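Local coordinates for protein AT27789p (Drosophila melanogaster, PDB 5UZN) that probably binds RNA, including mRNA, as the Drosophila hnRNP F/H homolog Glorund, of which this chain is the third quasi-RNA recognition motif (qRRM3), at residues Y10-M15 against T52-F57; F30-R35 against R69-M74. All coordinates share one frame; numbering follows the deposited sequence.

Contact 1. Residues Y10-M15 against T52-F57; sequences YYTIHM and TADAYF
Phe-57 O lies at the edge of two tyrosine rings, those of Tyr-10 and Tyr-11, and is 3.8 Å from Tyr-11 CD1. The Phe-57 ring in turn offers its own edge to Tyr-11 O, with Ile-13 CD1 obliquely placed at 3.4 Å from Phe-57 CE1. Tyr-56 runs alongside Thr-12, pointing the same way, and Thr-12 OG1 comes within 3.3 Å of Tyr-56 CD1. The His-14 imidazole is met at its edge: ND1 donates to Asp-54 OD1 at 3.0 Å. That carboxylate oxygen sits in the ring plane and is approached on its syn side, though with ND1 tilted 33° out of the carboxylate plane. With CG anti to the backbone N (chi1 -179°), the imidazole reaches across to this neighbour.

Six backbone hydrogen bonds join 11-15 to 52-57; that from Ile-13 N to Ala-55 O is 2.9 Å long and nearly straight (175°). These are the two central antiparallel strands of the RRM sheet, flanked by 80-86 and 38-43. Met-15 SD, 4.3 Å from Ala-55 CB, and Phe-57 belong to the face packed on the helices, where Phe-57 and Phe-31 meet edge-to-face. The chemistry therefore splits by face: apolar contacts toward the helices, and opposite them a more polar, partly exposed face bearing Thr-12, His-14, Asp-54 and Tyr-56, on which Asp-54 probably favours a proton on His-14 ND1.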
loop_
_atom_site.group_PDB
_atom_site.type_symbol
_atom_site.label_atom_id
_atom_site.label_comp_id
_atom_site.label_asym_id
_atom_site.label_seq_id
_atom_site.Cartn_x
_atom_site.Cartn_y
_atom_site.Cartn_z
ATOM N N TYR A 10 11.446 1.546 7.966
ATOM C CA TYR A 10 10.875 1.280 6.656
ATOM C C TYR A 10 10.458 2.587 5.994
ATOM O O TYR A 10 10.311 3.620 6.649
ATOM C CB TYR A 10 9.671 0.334 6.760
ATOM C CG TYR A 10 10.013 -1.018 7.354
ATOM C CD1 TYR A 10 10.630 -2.007 6.593
ATOM C CD2 TYR A 10 9.731 -1.296 8.675
ATOM C CE1 TYR A 10 10.936 -3.243 7.138
ATOM C CE2 TYR A 10 10.032 -2.526 9.226
ATOM C CZ TYR A 10 10.637 -3.492 8.456
ATOM O OH TYR A 10 10.938 -4.712 9.014
ATOM N N TYR A 11 10.318 2.546 4.674
ATOM C CA TYR A 11 9.873 3.701 3.901
ATOM C C TYR A 11 8.431 3.474 3.461
ATOM O O TYR A 11 8.129 2.487 2.777
ATOM C CB TYR A 11 10.784 3.929 2.701
ATOM C CG TYR A 11 12.223 4.125 3.117
ATOM C CD1 TYR A 11 13.060 3.033 3.358
ATOM C CD2 TYR A 11 12.744 5.402 3.277
ATOM C CE1 TYR A 11 14.373 3.212 3.748
ATOM C CE2 TYR A 11 14.070 5.594 3.670
ATOM C CZ TYR A 11 14.876 4.490 3.902
ATOM O OH TYR A 11 16.187 4.665 4.293
ATOM N N THR A 12 7.554 4.397 3.831
ATOM C CA THR A 12 6.123 4.131 3.897
ATOM C C THR A 12 5.349 4.830 2.787
ATOM O O THR A 12 5.540 6.031 2.539
ATOM C CB THR A 12 5.594 4.574 5.250
ATOM O OG1 THR A 12 6.351 3.900 6.245
ATOM C CG2 THR A 12 4.123 4.220 5.391
ATOM N N ILE A 13 4.452 4.082 2.151
ATOM C CA ILE A 13 3.480 4.613 1.202
ATOM C C ILE A 13 2.100 4.386 1.797
ATOM O O ILE A 13 1.693 3.234 2.005
ATOM C CB ILE A 13 3.595 3.935 -0.164
ATOM C CG1 ILE A 13 4.953 4.213 -0.808
ATOM C CG2 ILE A 13 2.476 4.404 -1.084
ATOM C CD1 ILE A 13 5.031 3.609 -2.204
ATOM N N HIS A 14 1.401 5.479 2.103
ATOM C CA HIS A 14 0.041 5.422 2.610
ATOM C C HIS A 14 -0.898 5.402 1.419
ATOM O O HIS A 14 -0.652 6.070 0.416
ATOM C CB HIS A 14 -0.254 6.619 3.529
ATOM C CG HIS A 14 -1.639 6.604 4.092
ATOM N ND1 HIS A 14 -2.095 5.593 4.912
ATOM C CD2 HIS A 14 -2.686 7.451 3.917
ATOM C CE1 HIS A 14 -3.362 5.822 5.229
ATOM N NE2 HIS A 14 -3.744 6.939 4.637
ATOM N N MET A 15 -1.942 4.578 1.500
ATOM C CA MET A 15 -2.806 4.309 0.358
ATOM C C MET A 15 -4.240 4.637 0.730
ATOM O O MET A 15 -4.701 4.258 1.799
ATOM C CB MET A 15 -2.694 2.838 -0.099
ATOM C CG MET A 15 -1.270 2.311 -0.227
ATOM S SD MET A 15 -1.160 0.530 -0.472
ATOM C CE MET A 15 -1.730 0.425 -2.177
ATOM N N THR A 52 -8.197 2.113 3.567
ATOM C CA THR A 52 -6.833 2.615 3.481
ATOM C C THR A 52 -5.868 1.559 3.989
ATOM O O THR A 52 -6.258 0.562 4.599
ATOM C CB THR A 52 -6.631 3.907 4.287
ATOM O OG1 THR A 52 -6.607 3.595 5.691
ATOM C CG2 THR A 52 -7.729 4.896 3.993
ATOM N N ALA A 53 -4.581 1.809 3.754
ATOM C CA ALA A 53 -3.563 0.835 4.071
ATOM C C ALA A 53 -2.217 1.527 4.082
ATOM O O ALA A 53 -2.061 2.626 3.538
ATOM C CB ALA A 53 -3.533 -0.308 3.040
ATOM N N ASP A 54 -1.232 0.839 4.661
ATOM C CA ASP A 54 0.177 1.216 4.564
ATOM C C ASP A 54 0.988 0.098 3.937
ATOM O O ASP A 54 0.782 -1.078 4.250
ATOM C CB ASP A 54 0.781 1.520 5.927
ATOM C CG ASP A 54 0.318 2.831 6.483
ATOM O OD1 ASP A 54 0.099 3.770 5.682
ATOM O OD2 ASP A 54 0.170 2.920 7.723
ATOM N N ALA A 55 1.925 0.469 3.066
ATOM C CA ALA A 55 2.897 -0.456 2.498
ATOM C C ALA A 55 4.273 0.023 2.925
ATOM O O ALA A 55 4.595 1.205 2.748
ATOM C CB ALA A 55 2.791 -0.550 0.962
ATOM N N TYR A 56 5.057 -0.892 3.511
ATOM C CA TYR A 56 6.366 -0.617 4.114
ATOM C C TYR A 56 7.447 -1.260 3.260
ATOM O O TYR A 56 7.493 -2.487 3.137
ATOM C CB TYR A 56 6.446 -1.151 5.551
ATOM C CG TYR A 56 5.469 -0.479 6.491
ATOM C CD1 TYR A 56 5.763 0.759 7.028
ATOM C CD2 TYR A 56 4.254 -1.076 6.840
ATOM C CE1 TYR A 56 4.895 1.405 7.876
ATOM C CE2 TYR A 56 3.366 -0.422 7.705
ATOM C CZ TYR A 56 3.705 0.817 8.220
ATOM O OH TYR A 56 2.877 1.512 9.075
ATOM N N PHE A 57 8.301 -0.437 2.665
ATOM C CA PHE A 57 9.343 -0.915 1.769
ATOM C C PHE A 57 10.687 -0.923 2.477
ATOM O O PHE A 57 10.926 -0.153 3.412
ATOM C CB PHE A 57 9.414 -0.057 0.499
ATOM C CG PHE A 57 8.147 -0.101 -0.307
ATOM C CD1 PHE A 57 7.084 0.705 0.031
ATOM C CD2 PHE A 57 8.008 -0.993 -1.374
ATOM C CE1 PHE A 57 5.881 0.650 -0.702
ATOM C CE2 PHE A 57 6.835 -1.050 -2.099
ATOM C CZ PHE A 57 5.765 -0.225 -1.759
#

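Contact 2. Residues F30-R35 against R69-M74; sequences FFEPIR and RHREQM
Phe-30 and His-70 lie side by side where the C-terminal part of helix 24-31 meets the loop after helix 60-68, on the helical side of the RRM fold. The two side chains point the same way and their ring planes are 19° apart, but centroids 5.0 Å apart leave the rings slid past each other with scant overlap; Phe-30 CZ comes 3.3 Å from His-70 ND1. Phe-30 carries CG anti to its own backbone N (chi1 -175°), which sends the ring under the loop, with Arg-71 N over one face and Gln-73 O at the edge. Met-74 crosses it at about a right angle, its CB 4.0 Å from Phe-30 CD1. Replacement by an alanine would probably open a gap beneath the loop and leave His-70 and Met-74 without their shared aromatic neighbour.

The backbones are tied as well: Arg-71 N donates to Phe-30 O at 3.2 Å, in the carbonyl plane. Farther out, Glu-32 and Arg-71 form a salt bridge, the carboxylate meeting the guanidinium edge with the planes 70° apart; its modelled length is too short to be trusted in detail. His-70 NE2 also binds a glycerol, probably from the crystallisation liquor. The His-70 ring is steadied from the other nitrogen, where ND1 donates to Arg-71 O at 3.0 Å.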
loop_
_atom_site.group_PDB
_atom_site.type_symbol
_atom_site.label_atom_id
_atom_site.label_comp_id
_atom_site.label_asym_id
_atom_site.label_seq_id
_atom_site.Cartn_x
_atom_site.Cartn_y
_atom_site.Cartn_z
ATOM N N PHE A 30 -0.538 -5.037 -6.382
ATOM C CA PHE A 30 -0.564 -3.670 -6.887
ATOM C C PHE A 30 0.844 -3.149 -7.162
ATOM O O PHE A 30 1.069 -2.463 -8.162
ATOM C CB PHE A 30 -1.306 -2.785 -5.878
ATOM C CG PHE A 30 -1.497 -1.360 -6.335
ATOM C CD1 PHE A 30 -2.559 -1.023 -7.157
ATOM C CD2 PHE A 30 -0.598 -0.375 -5.975
ATOM C CE1 PHE A 30 -2.733 0.269 -7.585
ATOM C CE2 PHE A 30 -0.784 0.931 -6.393
ATOM C CZ PHE A 30 -1.856 1.245 -7.205
ATOM N N PHE A 31 1.809 -3.485 -6.308
ATOM C CA PHE A 31 3.165 -2.971 -6.450
ATOM C C PHE A 31 4.117 -3.929 -7.153
ATOM O O PHE A 31 5.307 -3.614 -7.271
ATOM C CB PHE A 31 3.748 -2.620 -5.077
ATOM C CG PHE A 31 3.081 -1.455 -4.415
ATOM C CD1 PHE A 31 3.163 -0.184 -4.975
ATOM C CD2 PHE A 31 2.387 -1.626 -3.236
ATOM C CE1 PHE A 31 2.559 0.887 -4.366
ATOM C CE2 PHE A 31 1.785 -0.558 -2.612
ATOM C CZ PHE A 31 1.862 0.698 -3.184
ATOM N N GLU A 32 3.656 -5.096 -7.595
ATOM C CA GLU A 32 4.603 -6.053 -8.153
ATOM C C GLU A 32 5.173 -5.448 -9.428
ATOM O O GLU A 32 4.472 -4.727 -10.125
ATOM C CB GLU A 32 3.934 -7.413 -8.425
ATOM C CG GLU A 32 2.986 -7.403 -9.600
ATOM C CD GLU A 32 2.110 -8.636 -9.660
ATOM O OE1 GLU A 32 1.319 -8.732 -10.623
ATOM O OE2 GLU A 32 2.194 -9.491 -8.741
ATOM N N PRO A 33 6.447 -5.735 -9.753
ATOM C CA PRO A 33 7.420 -6.634 -9.106
ATOM C C PRO A 33 8.004 -6.107 -7.817
ATOM O O PRO A 33 8.702 -6.837 -7.108
ATOM C CB PRO A 33 8.533 -6.756 -10.154
ATOM C CG PRO A 33 8.474 -5.470 -10.887
ATOM C CD PRO A 33 7.015 -5.104 -10.958
ATOM N N ILE A 34 7.735 -4.865 -7.498
ATOM C CA ILE A 34 8.331 -4.276 -6.311
ATOM C C ILE A 34 7.620 -4.802 -5.076
ATOM O O ILE A 34 6.391 -4.920 -5.001
ATOM C CB ILE A 34 8.313 -2.742 -6.375
ATOM C CG1 ILE A 34 9.234 -2.255 -7.499
ATOM C CG2 ILE A 34 8.802 -2.160 -5.058
ATOM C CD1 ILE A 34 10.694 -2.445 -7.193
ATOM N N ARG A 35 8.424 -5.313 -4.161
ATOM C CA ARG A 35 7.966 -5.995 -2.977
ATOM C C ARG A 35 8.079 -5.333 -1.657
ATOM O O ARG A 35 9.103 -5.271 -1.087
ATOM C CB ARG A 35 8.748 -7.293 -2.844
ATOM C CG ARG A 35 7.968 -8.578 -2.837
ATOM C CD ARG A 35 8.716 -9.700 -3.566
ATOM N NE ARG A 35 10.183 -9.706 -3.467
ATOM C CZ ARG A 35 10.998 -9.597 -4.498
ATOM N NH1 ARG A 35 10.510 -9.467 -5.709
ATOM N NH2 ARG A 35 12.301 -9.603 -4.328
ATOM N N ARG A 69 5.515 3.265 -10.397
ATOM C CA ARG A 69 5.308 2.068 -11.204
ATOM C C ARG A 69 4.456 1.081 -10.417
ATOM O O ARG A 69 4.950 0.376 -9.533
ATOM C CB ARG A 69 6.653 1.484 -11.608
ATOM C CG ARG A 69 7.406 2.384 -12.576
ATOM C CD ARG A 69 8.892 2.082 -12.603
ATOM N NE ARG A 69 9.164 0.649 -12.593
ATOM C CZ ARG A 69 10.382 0.129 -12.693
ATOM N NH1 ARG A 69 10.550 -1.190 -12.669
ATOM N NH2 ARG A 69 11.435 0.931 -12.811
ATOM N N HIS A 70 3.177 1.030 -10.770
ATOM C CA HIS A 70 2.167 0.247 -10.077
ATOM C C HIS A 70 0.991 0.080 -11.033
ATOM O O HIS A 70 0.910 0.746 -12.070
ATOM C CB HIS A 70 1.750 0.938 -8.775
ATOM C CG HIS A 70 1.371 2.382 -8.947
ATOM N ND1 HIS A 70 0.118 2.772 -9.363
ATOM C CD2 HIS A 70 2.069 3.525 -8.733
ATOM C CE1 HIS A 70 0.062 4.091 -9.413
ATOM N NE2 HIS A 70 1.230 4.574 -9.030
ATOM N N ARG A 71 0.071 -0.814 -10.679
ATOM C CA ARG A 71 -1.081 -1.023 -11.545
ATOM C C ARG A 71 -1.954 0.226 -11.607
ATOM O O ARG A 71 -1.894 1.112 -10.749
ATOM C CB ARG A 71 -1.911 -2.216 -11.071
ATOM C CG ARG A 71 -1.333 -3.573 -11.488
ATOM C CD ARG A 71 -1.492 -4.582 -10.360
ATOM N NE ARG A 71 -1.962 -5.896 -10.800
ATOM C CZ ARG A 71 -1.158 -6.906 -11.125
ATOM N NH1 ARG A 71 0.159 -6.746 -11.089
ATOM N NH2 ARG A 71 -1.666 -8.075 -11.495
ATOM N N GLU A 72 -2.777 0.290 -12.649
ATOM C CA GLU A 72 -3.630 1.459 -12.815
ATOM C C GLU A 72 -4.735 1.486 -11.773
ATOM O O GLU A 72 -5.138 2.559 -11.325
ATOM C CB GLU A 72 -4.190 1.481 -14.238
ATOM C CG GLU A 72 -3.079 1.369 -15.292
ATOM C CD GLU A 72 -3.591 1.027 -16.680
ATOM O OE1 GLU A 72 -3.249 -0.064 -17.191
ATOM O OE2 GLU A 72 -4.327 1.854 -17.261
ATOM N N GLN A 73 -5.201 0.322 -11.346
ATOM C CA GLN A 73 -6.274 0.220 -10.375
ATOM C C GLN A 73 -5.977 -0.963 -9.470
ATOM O O GLN A 73 -5.220 -1.864 -9.831
ATOM C CB GLN A 73 -7.647 0.014 -11.042
ATOM C CG GLN A 73 -8.157 1.178 -11.871
ATOM C CD GLN A 73 -9.626 1.008 -12.244
ATOM O OE1 GLN A 73 -10.040 -0.048 -12.731
ATOM N NE2 GLN A 73 -10.422 2.045 -12.000
ATOM N N MET A 74 -6.560 -0.946 -8.278
ATOM C CA MET A 74 -6.675 -2.155 -7.463
ATOM C C MET A 74 -8.125 -2.603 -7.564
ATOM O O MET A 74 -9.033 -1.841 -7.217
ATOM C CB MET A 74 -6.294 -1.894 -6.014
ATOM C CG MET A 74 -6.231 -3.151 -5.183
ATOM S SD MET A 74 -5.975 -2.742 -3.452
ATOM C CE MET A 74 -4.419 -1.849 -3.539
#

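Contact 1 builds the middle of the sheet, its centre about 5 Å from the centre of the chain, whereas contact 2, with its centre about 9 Å from that point, joins a helix end to a loop. Repeated backbone bonding dominates the first; a single cross-segment backbone bond, ring packing and an outlying salt bridge serve the second, where exposed charged residues border a buried phenylalanine. The two meet in the hydrophobic core between sheet and helices: Met-15 CE and Phe-31 CE2 are 3.7 Å apart, and Phe-57 CE2 packs on Ile-34 CG2 at the same distance. Along the chain their segments alternate, and strand 11-16 directly precedes helix 24-31 among the regular elements.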